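Local coordinates for CrmK (Actinoalloteichus sp. WH1-2216-6, PDB 5I1V), which probably oxidises a shunt product of caerulomycin biosynthesis to return it to the pathway, using covalently bound FAD, at residues L145-T148 / V149-L152; L248-Q251 / L252-T256; A358-R361 / H362-A366; G381-V384 / N385-D388. All blocks are in the same frame, centred on the assembly; numbering follows the deposited sequence.

Contact 1: L145-T148 / V149-L152; sequences LGLT and VDYL
Y151 reaches back across a tight turn to the last residue of helix 142-145, its hydroxyl donating to the backbone carbonyl of L145. The bond is short, Y151 OH to L145 O 2.6 Å, and lies in the carbonyl plane on a lone pair. The side of the ring that leads to this hydroxyl borders more carbonyl oxygen: L147 O approaches Y151 CD1 at 3.3 Å, and T148 O sits at the ring edge in its plane, where partly positive ring hydrogens suit it. T148 O also accepts from Y151 N at 3.0 Å.

D150 grips the turn at L147, between the two carbonyls that Y151 uses. Its OD2 accepts from L147 N at 2.9 Å in an almost straight bond (173°), arriving above the carboxylate plane, while D150 N returns a bond to L147 O, also at 2.9 Å. With CG beside its own backbone N (chi1 -60°), the carboxylate folds back to L147. G146, just before L147 and the first residue past the helix, has positive phi. A CB there would clash with D150 OD2 and also jam against the carbonyl oxygen of L145, so glycine suits the place.

Further out, R396 forms a salt bridge with D150 OD1, and T148 OG1 is hydrogen-bonded to G137 O. The side chain of L147 rests on Y138, an FAD-binding residue, and about 7 Å separates the side chain of T148 from the bound FAD. D150 probably remains ionised, its charge met by R396 and the L147 N-H, which would help hold the turn between helix 142-145 and strand 152-160.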
loop_
_atom_site.group_PDB
_atom_site.type_symbol
_atom_site.label_atom_id
_atom_site.label_comp_id
_atom_site.label_asym_id
_atom_site.label_seq_id
_atom_site.Cartn_x
_atom_site.Cartn_y
_atom_site.Cartn_z
ATOM N N LEU A 145 15.858 15.175 -11.481
ATOM C CA LEU A 145 14.790 15.390 -12.497
ATOM C C LEU A 145 13.934 16.651 -12.357
ATOM O O LEU A 145 13.178 16.997 -13.278
ATOM C CB LEU A 145 13.835 14.187 -12.489
ATOM C CG LEU A 145 14.474 12.841 -12.855
ATOM C CD1 LEU A 145 13.438 11.702 -12.897
ATOM C CD2 LEU A 145 15.206 12.947 -14.183
ATOM N N GLY A 146 14.025 17.319 -11.218
ATOM C CA GLY A 146 13.197 18.449 -10.936
ATOM C C GLY A 146 11.899 18.134 -10.192
ATOM O O GLY A 146 11.805 17.136 -9.460
ATOM N N LEU A 147 10.897 18.984 -10.409
ATOM C CA LEU A 147 9.591 18.840 -9.780
ATOM C C LEU A 147 8.609 18.236 -10.737
ATOM O O LEU A 147 8.787 18.306 -11.960
ATOM C CB LEU A 147 9.080 20.195 -9.326
ATOM C CG LEU A 147 10.015 20.923 -8.388
ATOM C CD1 LEU A 147 9.444 22.273 -8.007
ATOM C CD2 LEU A 147 10.285 20.143 -7.115
ATOM N N THR A 148 7.517 17.700 -10.195
ATOM C CA THR A 148 6.450 17.201 -11.034
ATOM C C THR A 148 5.984 18.262 -12.024
ATOM O O THR A 148 5.727 17.976 -13.191
ATOM C CB THR A 148 5.234 16.770 -10.219
ATOM O OG1 THR A 148 4.806 17.863 -9.380
ATOM C CG2 THR A 148 5.556 15.684 -9.320
ATOM N N VAL A 149 5.867 19.489 -11.571
ATOM C CA VAL A 149 5.358 20.544 -12.431
ATOM C C VAL A 149 6.322 20.920 -13.574
ATOM O O VAL A 149 5.899 21.499 -14.578
ATOM C CB VAL A 149 4.931 21.783 -11.654
ATOM C CG1 VAL A 149 3.821 21.436 -10.658
ATOM C CG2 VAL A 149 6.106 22.479 -10.993
ATOM N N ASP A 150 7.578 20.508 -13.497
ATOM C CA ASP A 150 8.478 20.610 -14.657
ATOM C C ASP A 150 8.129 19.709 -15.861
ATOM O O ASP A 150 8.731 19.848 -16.912
ATOM C CB ASP A 150 9.932 20.426 -14.212
ATOM C CG ASP A 150 10.356 21.491 -13.185
ATOM O OD1 ASP A 150 9.880 22.623 -13.379
ATOM O OD2 ASP A 150 11.116 21.221 -12.183
ATOM N N TYR A 151 7.148 18.824 -15.695
ATOM C CA TYR A 151 6.656 17.948 -16.733
ATOM C C TYR A 151 5.200 18.179 -17.053
ATOM O O TYR A 151 4.571 17.298 -17.692
ATOM C CB TYR A 151 6.847 16.490 -16.255
ATOM C CG TYR A 151 8.295 16.251 -16.008
ATOM C CD1 TYR A 151 8.866 16.518 -14.749
ATOM C CD2 TYR A 151 9.123 15.874 -17.040
ATOM C CE1 TYR A 151 10.230 16.351 -14.549
ATOM C CE2 TYR A 151 10.484 15.727 -16.855
ATOM C CZ TYR A 151 11.034 15.966 -15.627
ATOM O OH TYR A 151 12.415 15.793 -15.474
ATOM N N LEU A 152 4.610 19.265 -16.534
ATOM C CA LEU A 152 3.193 19.501 -16.741
ATOM C C LEU A 152 2.956 20.088 -18.153
ATOM O O LEU A 152 3.218 21.253 -18.437
ATOM C CB LEU A 152 2.570 20.400 -15.711
ATOM C CG LEU A 152 1.032 20.581 -15.766
ATOM C CD1 LEU A 152 0.320 19.267 -15.548
ATOM C CD2 LEU A 152 0.592 21.548 -14.683
#

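Contact 2: L248-Q251 / L252-T256; sequences LDWQ and LRNCT
The carbonyl oxygen of W250 takes two donors: N254 ND2 at 3.0 Å, tilted a little from the carbonyl plane, and, weakly, R253 N, which bonds chiefly to D249 O. The carboxamide making the first bond also lies on the indole of the same tryptophan. N254 ND2 stands over one face, 3.2 Å from W250 CE2, and N254 CB makes a CH-pi contact with the six-membered ring, 4.0 Å from its centroid. The amide and ring planes are 33° apart. Because W250 CG is anti to the backbone N (chi1 -172°), the indole runs beside its own carbonyl and under the residue one turn on. N254 OD1 is held by S259 and N261, so both ends of the amide are fixed. With an alanine in place of W250, the N254 carboxamide would probably lose the flat surface beneath it and F298 its aromatic neighbour.

R253 passes NH2 at 3.6 Å from W250 CD1, on its way to a salt bridge with E301. Regular helix bonding still operates on the other side, with L252 N to L248 O at 2.8 Å. N254 N, badly angled toward W250 O, bonds Q251 O instead at 3.0 Å, so the asparagine's side-chain amide takes over the W250 carbonyl. L248 and Q251 pack on strands 374-379 and 400-408, as expected of a helix covering the large antiparallel sheet of a berberine bridge enzyme-like fold.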
loop_
_atom_site.group_PDB
_atom_site.type_symbol
_atom_site.label_atom_id
_atom_site.label_comp_id
_atom_site.label_asym_id
_atom_site.label_seq_id
_atom_site.Cartn_x
_atom_site.Cartn_y
_atom_site.Cartn_z
ATOM N N LEU A 248 23.813 18.915 7.495
ATOM C CA LEU A 248 23.479 20.164 6.815
ATOM C C LEU A 248 24.656 20.698 6.013
ATOM O O LEU A 248 24.478 21.115 4.848
ATOM C CB LEU A 248 22.974 21.217 7.789
ATOM C CG LEU A 248 21.729 20.840 8.584
ATOM C CD1 LEU A 248 21.381 21.926 9.580
ATOM C CD2 LEU A 248 20.549 20.536 7.699
ATOM N N ASP A 249 25.860 20.637 6.584
ATOM C CA ASP A 249 27.043 21.181 5.881
ATOM C C ASP A 249 27.302 20.406 4.638
ATOM O O ASP A 249 27.566 20.985 3.592
ATOM C CB ASP A 249 28.330 21.126 6.736
ATOM C CG ASP A 249 28.276 22.044 7.940
ATOM O OD1 ASP A 249 27.493 23.025 7.915
ATOM O OD2 ASP A 249 29.004 21.768 8.940
ATOM N N TRP A 250 27.264 19.083 4.741
ATOM C CA TRP A 250 27.493 18.256 3.569
ATOM C C TRP A 250 26.401 18.548 2.511
ATOM O O TRP A 250 26.724 18.706 1.346
ATOM C CB TRP A 250 27.535 16.758 3.909
ATOM C CG TRP A 250 27.941 15.896 2.783
ATOM C CD1 TRP A 250 29.201 15.433 2.502
ATOM C CD2 TRP A 250 27.102 15.444 1.700
ATOM N NE1 TRP A 250 29.185 14.691 1.330
ATOM C CE2 TRP A 250 27.911 14.698 0.822
ATOM C CE3 TRP A 250 25.743 15.574 1.411
ATOM C CZ2 TRP A 250 27.399 14.087 -0.338
ATOM C CZ3 TRP A 250 25.246 14.983 0.238
ATOM C CH2 TRP A 250 26.063 14.253 -0.602
ATOM N N GLN A 251 25.136 18.644 2.916
ATOM C CA GLN A 251 24.060 18.874 1.933
ATOM C C GLN A 251 24.213 20.244 1.259
ATOM O O GLN A 251 24.034 20.372 0.030
ATOM C CB GLN A 251 22.695 18.779 2.587
ATOM C CG GLN A 251 22.336 17.411 3.112
ATOM C CD GLN A 251 22.240 16.355 2.010
ATOM O OE1 GLN A 251 22.087 16.670 0.813
ATOM N NE2 GLN A 251 22.284 15.083 2.419
ATOM N N LEU A 252 24.587 21.265 2.033
ATOM C CA LEU A 252 24.744 22.600 1.473
ATOM C C LEU A 252 25.990 22.798 0.610
ATOM O O LEU A 252 26.060 23.746 -0.160
ATOM C CB LEU A 252 24.654 23.666 2.538
ATOM C CG LEU A 252 23.281 23.727 3.211
ATOM C CD1 LEU A 252 23.452 24.325 4.594
ATOM C CD2 LEU A 252 22.255 24.480 2.387
ATOM N N ARG A 253 26.932 21.873 0.686
ATOM C CA ARG A 253 28.040 21.817 -0.274
ATOM C C ARG A 253 27.709 20.990 -1.489
ATOM O O ARG A 253 28.477 20.989 -2.444
ATOM C CB ARG A 253 29.297 21.215 0.373
ATOM C CG ARG A 253 30.063 22.216 1.210
ATOM C CD ARG A 253 30.901 21.549 2.298
ATOM N NE ARG A 253 31.333 20.211 1.915
ATOM C CZ ARG A 253 31.359 19.156 2.732
ATOM N NH1 ARG A 253 30.995 19.250 4.009
ATOM N NH2 ARG A 253 31.750 17.982 2.251
ATOM N N ASN A 254 26.582 20.295 -1.480
ATOM C CA ASN A 254 26.302 19.307 -2.515
ATOM C C ASN A 254 24.881 19.409 -3.114
ATOM O O ASN A 254 24.289 18.368 -3.492
ATOM C CB ASN A 254 26.546 17.917 -1.953
ATOM C CG ASN A 254 28.035 17.575 -1.871
ATOM O OD1 ASN A 254 28.697 17.485 -2.891
ATOM N ND2 ASN A 254 28.556 17.436 -0.670
ATOM N N CYS A 255 24.351 20.622 -3.211
ATOM C CA CYS A 255 22.939 20.806 -3.559
ATOM C C CYS A 255 22.736 21.414 -4.945
ATOM O O CYS A 255 21.588 21.754 -5.295
ATOM C CB CYS A 255 22.205 21.623 -2.491
ATOM S SG CYS A 255 22.882 23.288 -2.337
ATOM N N THR A 256 23.814 21.515 -5.736
ATOM C CA THR A 256 23.710 21.966 -7.147
ATOM C C THR A 256 24.102 20.882 -8.117
ATOM O O THR A 256 24.789 19.938 -7.761
ATOM C CB THR A 256 24.600 23.188 -7.482
ATOM O OG1 THR A 256 25.968 22.822 -7.329
ATOM C CG2 THR A 256 24.267 24.381 -6.615
#

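Contact 3: A358-R361 / H362-A366; sequences AAYR and HLSRA
A358 and H362 meet in the last turns of helix 353-364, which packs against helix 414-428. A358 O lies at the edge of the H362 ring, 3.2 Å from CD2, and accepts a weak bond from H362 N. A359, small enough to sit close to I428, offers its carbonyl to L363 N at 2.8 Å, and its CB touches L363 CD1.

Y360 O is held twice by S364, through N at 2.7 Å and through OG at 2.9 Å. With chi1 near 56°, the serine hydroxyl turns back to the preceding turn, a common way for serine to serve a helix carbonyl. The same OG lies over one face of the Y360 ring, whose aromatic neighbour is W232.

R361 bends at chi2 and chi3 and folds over the ring of H362, whose NE2 is hydrogen-bonded to D427. A leucine replacing H362 would probably leave D427 without this partner and the R361 guanidinium without a flat group to lie on. That stack is nearly parallel, planes 18° apart and centres 4.5 Å apart, with H362 CE1 over the middle of the guanidinium, 4.0 Å from R361 CZ.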
loop_
_atom_site.group_PDB
_atom_site.type_symbol
_atom_site.label_atom_id
_atom_site.label_comp_id
_atom_site.label_asym_id
_atom_site.label_seq_id
_atom_site.Cartn_x
_atom_site.Cartn_y
_atom_site.Cartn_z
ATOM N N ALA A 358 17.796 23.955 20.794
ATOM C CA ALA A 358 16.353 24.115 20.961
ATOM C C ALA A 358 15.587 22.869 20.488
ATOM O O ALA A 358 14.650 22.445 21.122
ATOM C CB ALA A 358 15.865 25.351 20.229
ATOM N N ALA A 359 16.010 22.282 19.376
ATOM C CA ALA A 359 15.352 21.088 18.840
ATOM C C ALA A 359 15.646 19.950 19.751
ATOM O O ALA A 359 14.739 19.231 20.138
ATOM C CB ALA A 359 15.864 20.754 17.462
ATOM N N TYR A 360 16.916 19.798 20.135
ATOM C CA TYR A 360 17.274 18.719 21.086
ATOM C C TYR A 360 16.390 18.740 22.327
ATOM O O TYR A 360 15.906 17.697 22.781
ATOM C CB TYR A 360 18.740 18.758 21.460
ATOM C CG TYR A 360 19.182 17.522 22.212
ATOM C CD1 TYR A 360 19.431 16.327 21.549
ATOM C CD2 TYR A 360 19.339 17.547 23.601
ATOM C CE1 TYR A 360 19.851 15.189 22.248
ATOM C CE2 TYR A 360 19.729 16.417 24.309
ATOM C CZ TYR A 360 19.996 15.251 23.642
ATOM O OH TYR A 360 20.388 14.139 24.385
ATOM N N ARG A 361 16.140 19.929 22.841
ATOM C CA ARG A 361 15.375 20.083 24.077
ATOM C C ARG A 361 13.969 19.497 23.983
ATOM O O ARG A 361 13.515 18.800 24.889
ATOM C CB ARG A 361 15.273 21.567 24.444
ATOM C CG ARG A 361 14.765 21.823 25.857
ATOM C CD ARG A 361 13.253 22.020 25.928
ATOM N NE ARG A 361 12.907 23.444 25.900
ATOM C CZ ARG A 361 11.888 23.997 26.552
ATOM N NH1 ARG A 361 11.071 23.262 27.312
ATOM N NH2 ARG A 361 11.693 25.306 26.453
ATOM N N HIS A 362 13.275 19.797 22.884
ATOM C CA HIS A 362 11.951 19.232 22.627
ATOM C C HIS A 362 12.016 17.766 22.191
ATOM O O HIS A 362 11.150 16.967 22.545
ATOM C CB HIS A 362 11.235 20.085 21.580
ATOM C CG HIS A 362 10.935 21.469 22.046
ATOM N ND1 HIS A 362 9.884 21.755 22.897
ATOM C CD2 HIS A 362 11.573 22.643 21.831
ATOM C CE1 HIS A 362 9.879 23.051 23.166
ATOM N NE2 HIS A 362 10.892 23.613 22.532
ATOM N N LEU A 363 13.030 17.389 21.412
ATOM C CA LEU A 363 13.207 15.967 21.019
ATOM C C LEU A 363 13.638 15.019 22.148
ATOM O O LEU A 363 13.330 13.833 22.077
ATOM C CB LEU A 363 14.196 15.841 19.859
ATOM C CG LEU A 363 13.762 16.510 18.543
ATOM C CD1 LEU A 363 14.969 16.625 17.618
ATOM C CD2 LEU A 363 12.634 15.723 17.878
ATOM N N SER A 364 14.352 15.502 23.178
ATOM C CA SER A 364 14.602 14.618 24.346
ATOM C C SER A 364 13.642 14.783 25.537
ATOM O O SER A 364 13.678 13.967 26.461
ATOM C CB SER A 364 16.035 14.769 24.866
ATOM O OG SER A 364 16.286 16.100 25.172
ATOM N N ARG A 365 12.815 15.831 25.532
ATOM C CA ARG A 365 11.858 16.109 26.617
ATOM C C ARG A 365 11.254 14.778 27.101
ATOM O O ARG A 365 10.553 14.097 26.349
ATOM C CB ARG A 365 10.737 17.053 26.105
ATOM C CG ARG A 365 10.384 18.208 27.039
ATOM C CD ARG A 365 9.549 19.289 26.340
ATOM N NE ARG A 365 8.161 18.886 26.092
ATOM C CZ ARG A 365 7.250 19.621 25.437
ATOM N NH1 ARG A 365 7.558 20.822 24.953
ATOM N NH2 ARG A 365 6.010 19.160 25.266
ATOM N N ALA A 366 11.530 14.381 28.341
ATOM C CA ALA A 366 10.972 13.113 28.853
ATOM C C ALA A 366 9.522 13.199 29.332
ATOM O O ALA A 366 8.876 12.193 29.529
ATOM C CB ALA A 366 11.869 12.548 29.948
#

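Contact 4: G381-V384 / N385-D388; sequences GGRV and NTVD
A 3-10 turn in the long connection between strands 374-379 and 400-408 brings G382 and N385 together. N385 N donates to G382 O at 2.9 Å, the donor standing above the carbonyl plane. One residue earlier the same pattern links V384 N to G381 O at 3.1 Å, and one residue later T386 N bonds weakly to R383 O. Two glycines suit the entry: both have positive phi, and at G381 a CB would also be pressed against the carbonyl oxygen of the residue before.

R383 O takes a second donor from T386, whose OG1 bonds to it at 3.2 Å. T386 OG1 occupies the place between its own backbone N and carbonyl carbon (chi1 62°), which turns it back toward the start of the turn. There it also lies over one face of the R383 guanidinium, 3.2 Å from CZ. R383 NE is close as well, but its N-H is poorly angled for a bond, so the arginine lies across the threonine without gripping it. At the guanidinium edge V387 CG1 approaches R383 NH2 at 4.0 Å, while V387 CG2 meets V384 O at 3.6 Å.

N385 uses its amide outside the turn: ND2 bonds to A398 O and OD1 to G397 N, which explains an asparagine, with a donor and an acceptor on one short arm. V384 O is hydrogen-bonded to R396. Overlapping i to i+3 bonds of this sort are the signature of a 3-10 turn, here set within the connection joining two neighbouring antiparallel strands.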
loop_
_atom_site.group_PDB
_atom_site.type_symbol
_atom_site.label_atom_id
_atom_site.label_comp_id
_atom_site.label_asym_id
_atom_site.label_seq_id
_atom_site.Cartn_x
_atom_site.Cartn_y
_atom_site.Cartn_z
ATOM N N GLY A 381 17.021 20.601 -4.036
ATOM C CA GLY A 381 17.859 21.379 -4.920
ATOM C C GLY A 381 18.150 20.634 -6.196
ATOM O O GLY A 381 17.212 20.118 -6.859
ATOM N N GLY A 382 19.426 20.640 -6.616
ATOM C CA GLY A 382 19.805 20.076 -7.902
ATOM C C GLY A 382 18.994 20.663 -9.054
ATOM O O GLY A 382 18.898 21.872 -9.220
ATOM N N ARG A 383 18.428 19.772 -9.849
ATOM C CA ARG A 383 17.670 20.121 -11.041
ATOM C C ARG A 383 16.449 21.025 -10.749
ATOM O O ARG A 383 16.010 21.816 -11.609
ATOM C CB ARG A 383 17.285 18.817 -11.722
ATOM C CG ARG A 383 16.560 18.951 -13.035
ATOM C CD ARG A 383 17.435 19.516 -14.120
ATOM N NE ARG A 383 16.756 20.661 -14.720
ATOM C CZ ARG A 383 16.969 21.141 -15.948
ATOM N NH1 ARG A 383 17.842 20.563 -16.776
ATOM N NH2 ARG A 383 16.283 22.213 -16.353
ATOM N N VAL A 384 15.957 21.004 -9.520
ATOM C CA VAL A 384 14.875 21.903 -9.136
ATOM C C VAL A 384 15.305 23.353 -9.381
ATOM O O VAL A 384 14.521 24.197 -9.863
ATOM C CB VAL A 384 14.493 21.696 -7.668
ATOM C CG1 VAL A 384 13.545 22.797 -7.170
ATOM C CG2 VAL A 384 13.935 20.313 -7.425
ATOM N N ASN A 385 16.575 23.641 -9.132
ATOM C CA ASN A 385 17.015 25.039 -9.137
ATOM C C ASN A 385 17.755 25.458 -10.385
ATOM O O ASN A 385 18.447 26.466 -10.353
ATOM C CB ASN A 385 17.863 25.336 -7.893
ATOM C CG ASN A 385 17.041 25.293 -6.627
ATOM O OD1 ASN A 385 15.827 25.606 -6.631
ATOM N ND2 ASN A 385 17.657 24.885 -5.547
ATOM N N THR A 386 17.587 24.734 -11.487
ATOM C CA THR A 386 18.235 25.116 -12.748
ATOM C C THR A 386 17.213 25.503 -13.807
ATOM O O THR A 386 17.563 25.739 -14.963
ATOM C CB THR A 386 19.127 23.975 -13.297
ATOM O OG1 THR A 386 18.327 22.826 -13.589
ATOM C CG2 THR A 386 20.211 23.613 -12.303
ATOM N N VAL A 387 15.943 25.535 -13.423
ATOM C CA VAL A 387 14.898 25.950 -14.326
ATOM C C VAL A 387 14.825 27.454 -14.224
ATOM O O VAL A 387 15.249 28.045 -13.233
ATOM C CB VAL A 387 13.506 25.376 -13.966
ATOM C CG1 VAL A 387 13.522 23.868 -13.958
ATOM C CG2 VAL A 387 13.037 25.878 -12.618
ATOM N N ASP A 388 14.258 28.061 -15.254
ATOM C CA ASP A 388 13.850 29.438 -15.172
ATOM C C ASP A 388 12.738 29.545 -14.117
ATOM O O ASP A 388 11.615 29.079 -14.390
ATOM C CB ASP A 388 13.320 29.835 -16.554
ATOM C CG ASP A 388 12.833 31.275 -16.594
ATOM O OD1 ASP A 388 12.932 31.942 -15.535
ATOM O OD2 ASP A 388 12.334 31.709 -17.666
#

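Contacts 1 and 4 are neighbours, their centres about 10 Å apart: L147 CD2 packs on V384 CG2 at 3.7 Å, and R396 serves both, through D150 in one and V384 in the other. Contact 1 is the buried one and lies nearer the bound FAD than contact 4; contacts 2, 3 and 4 are all partly buried. Contact 2 joins contact 4 through a probable hydrogen bond, C255 O to G382 N at 2.8 Å, so a helix end meets a glycine turn. Contact 3, also at a helix end, stands apart, about 37 Å from contact 1 between centres. All four use backbone carbonyls; the helix ends add flat groups lying on flat groups, contact 1 a carboxylate and a phenol, contact 4 a threonine hydroxyl.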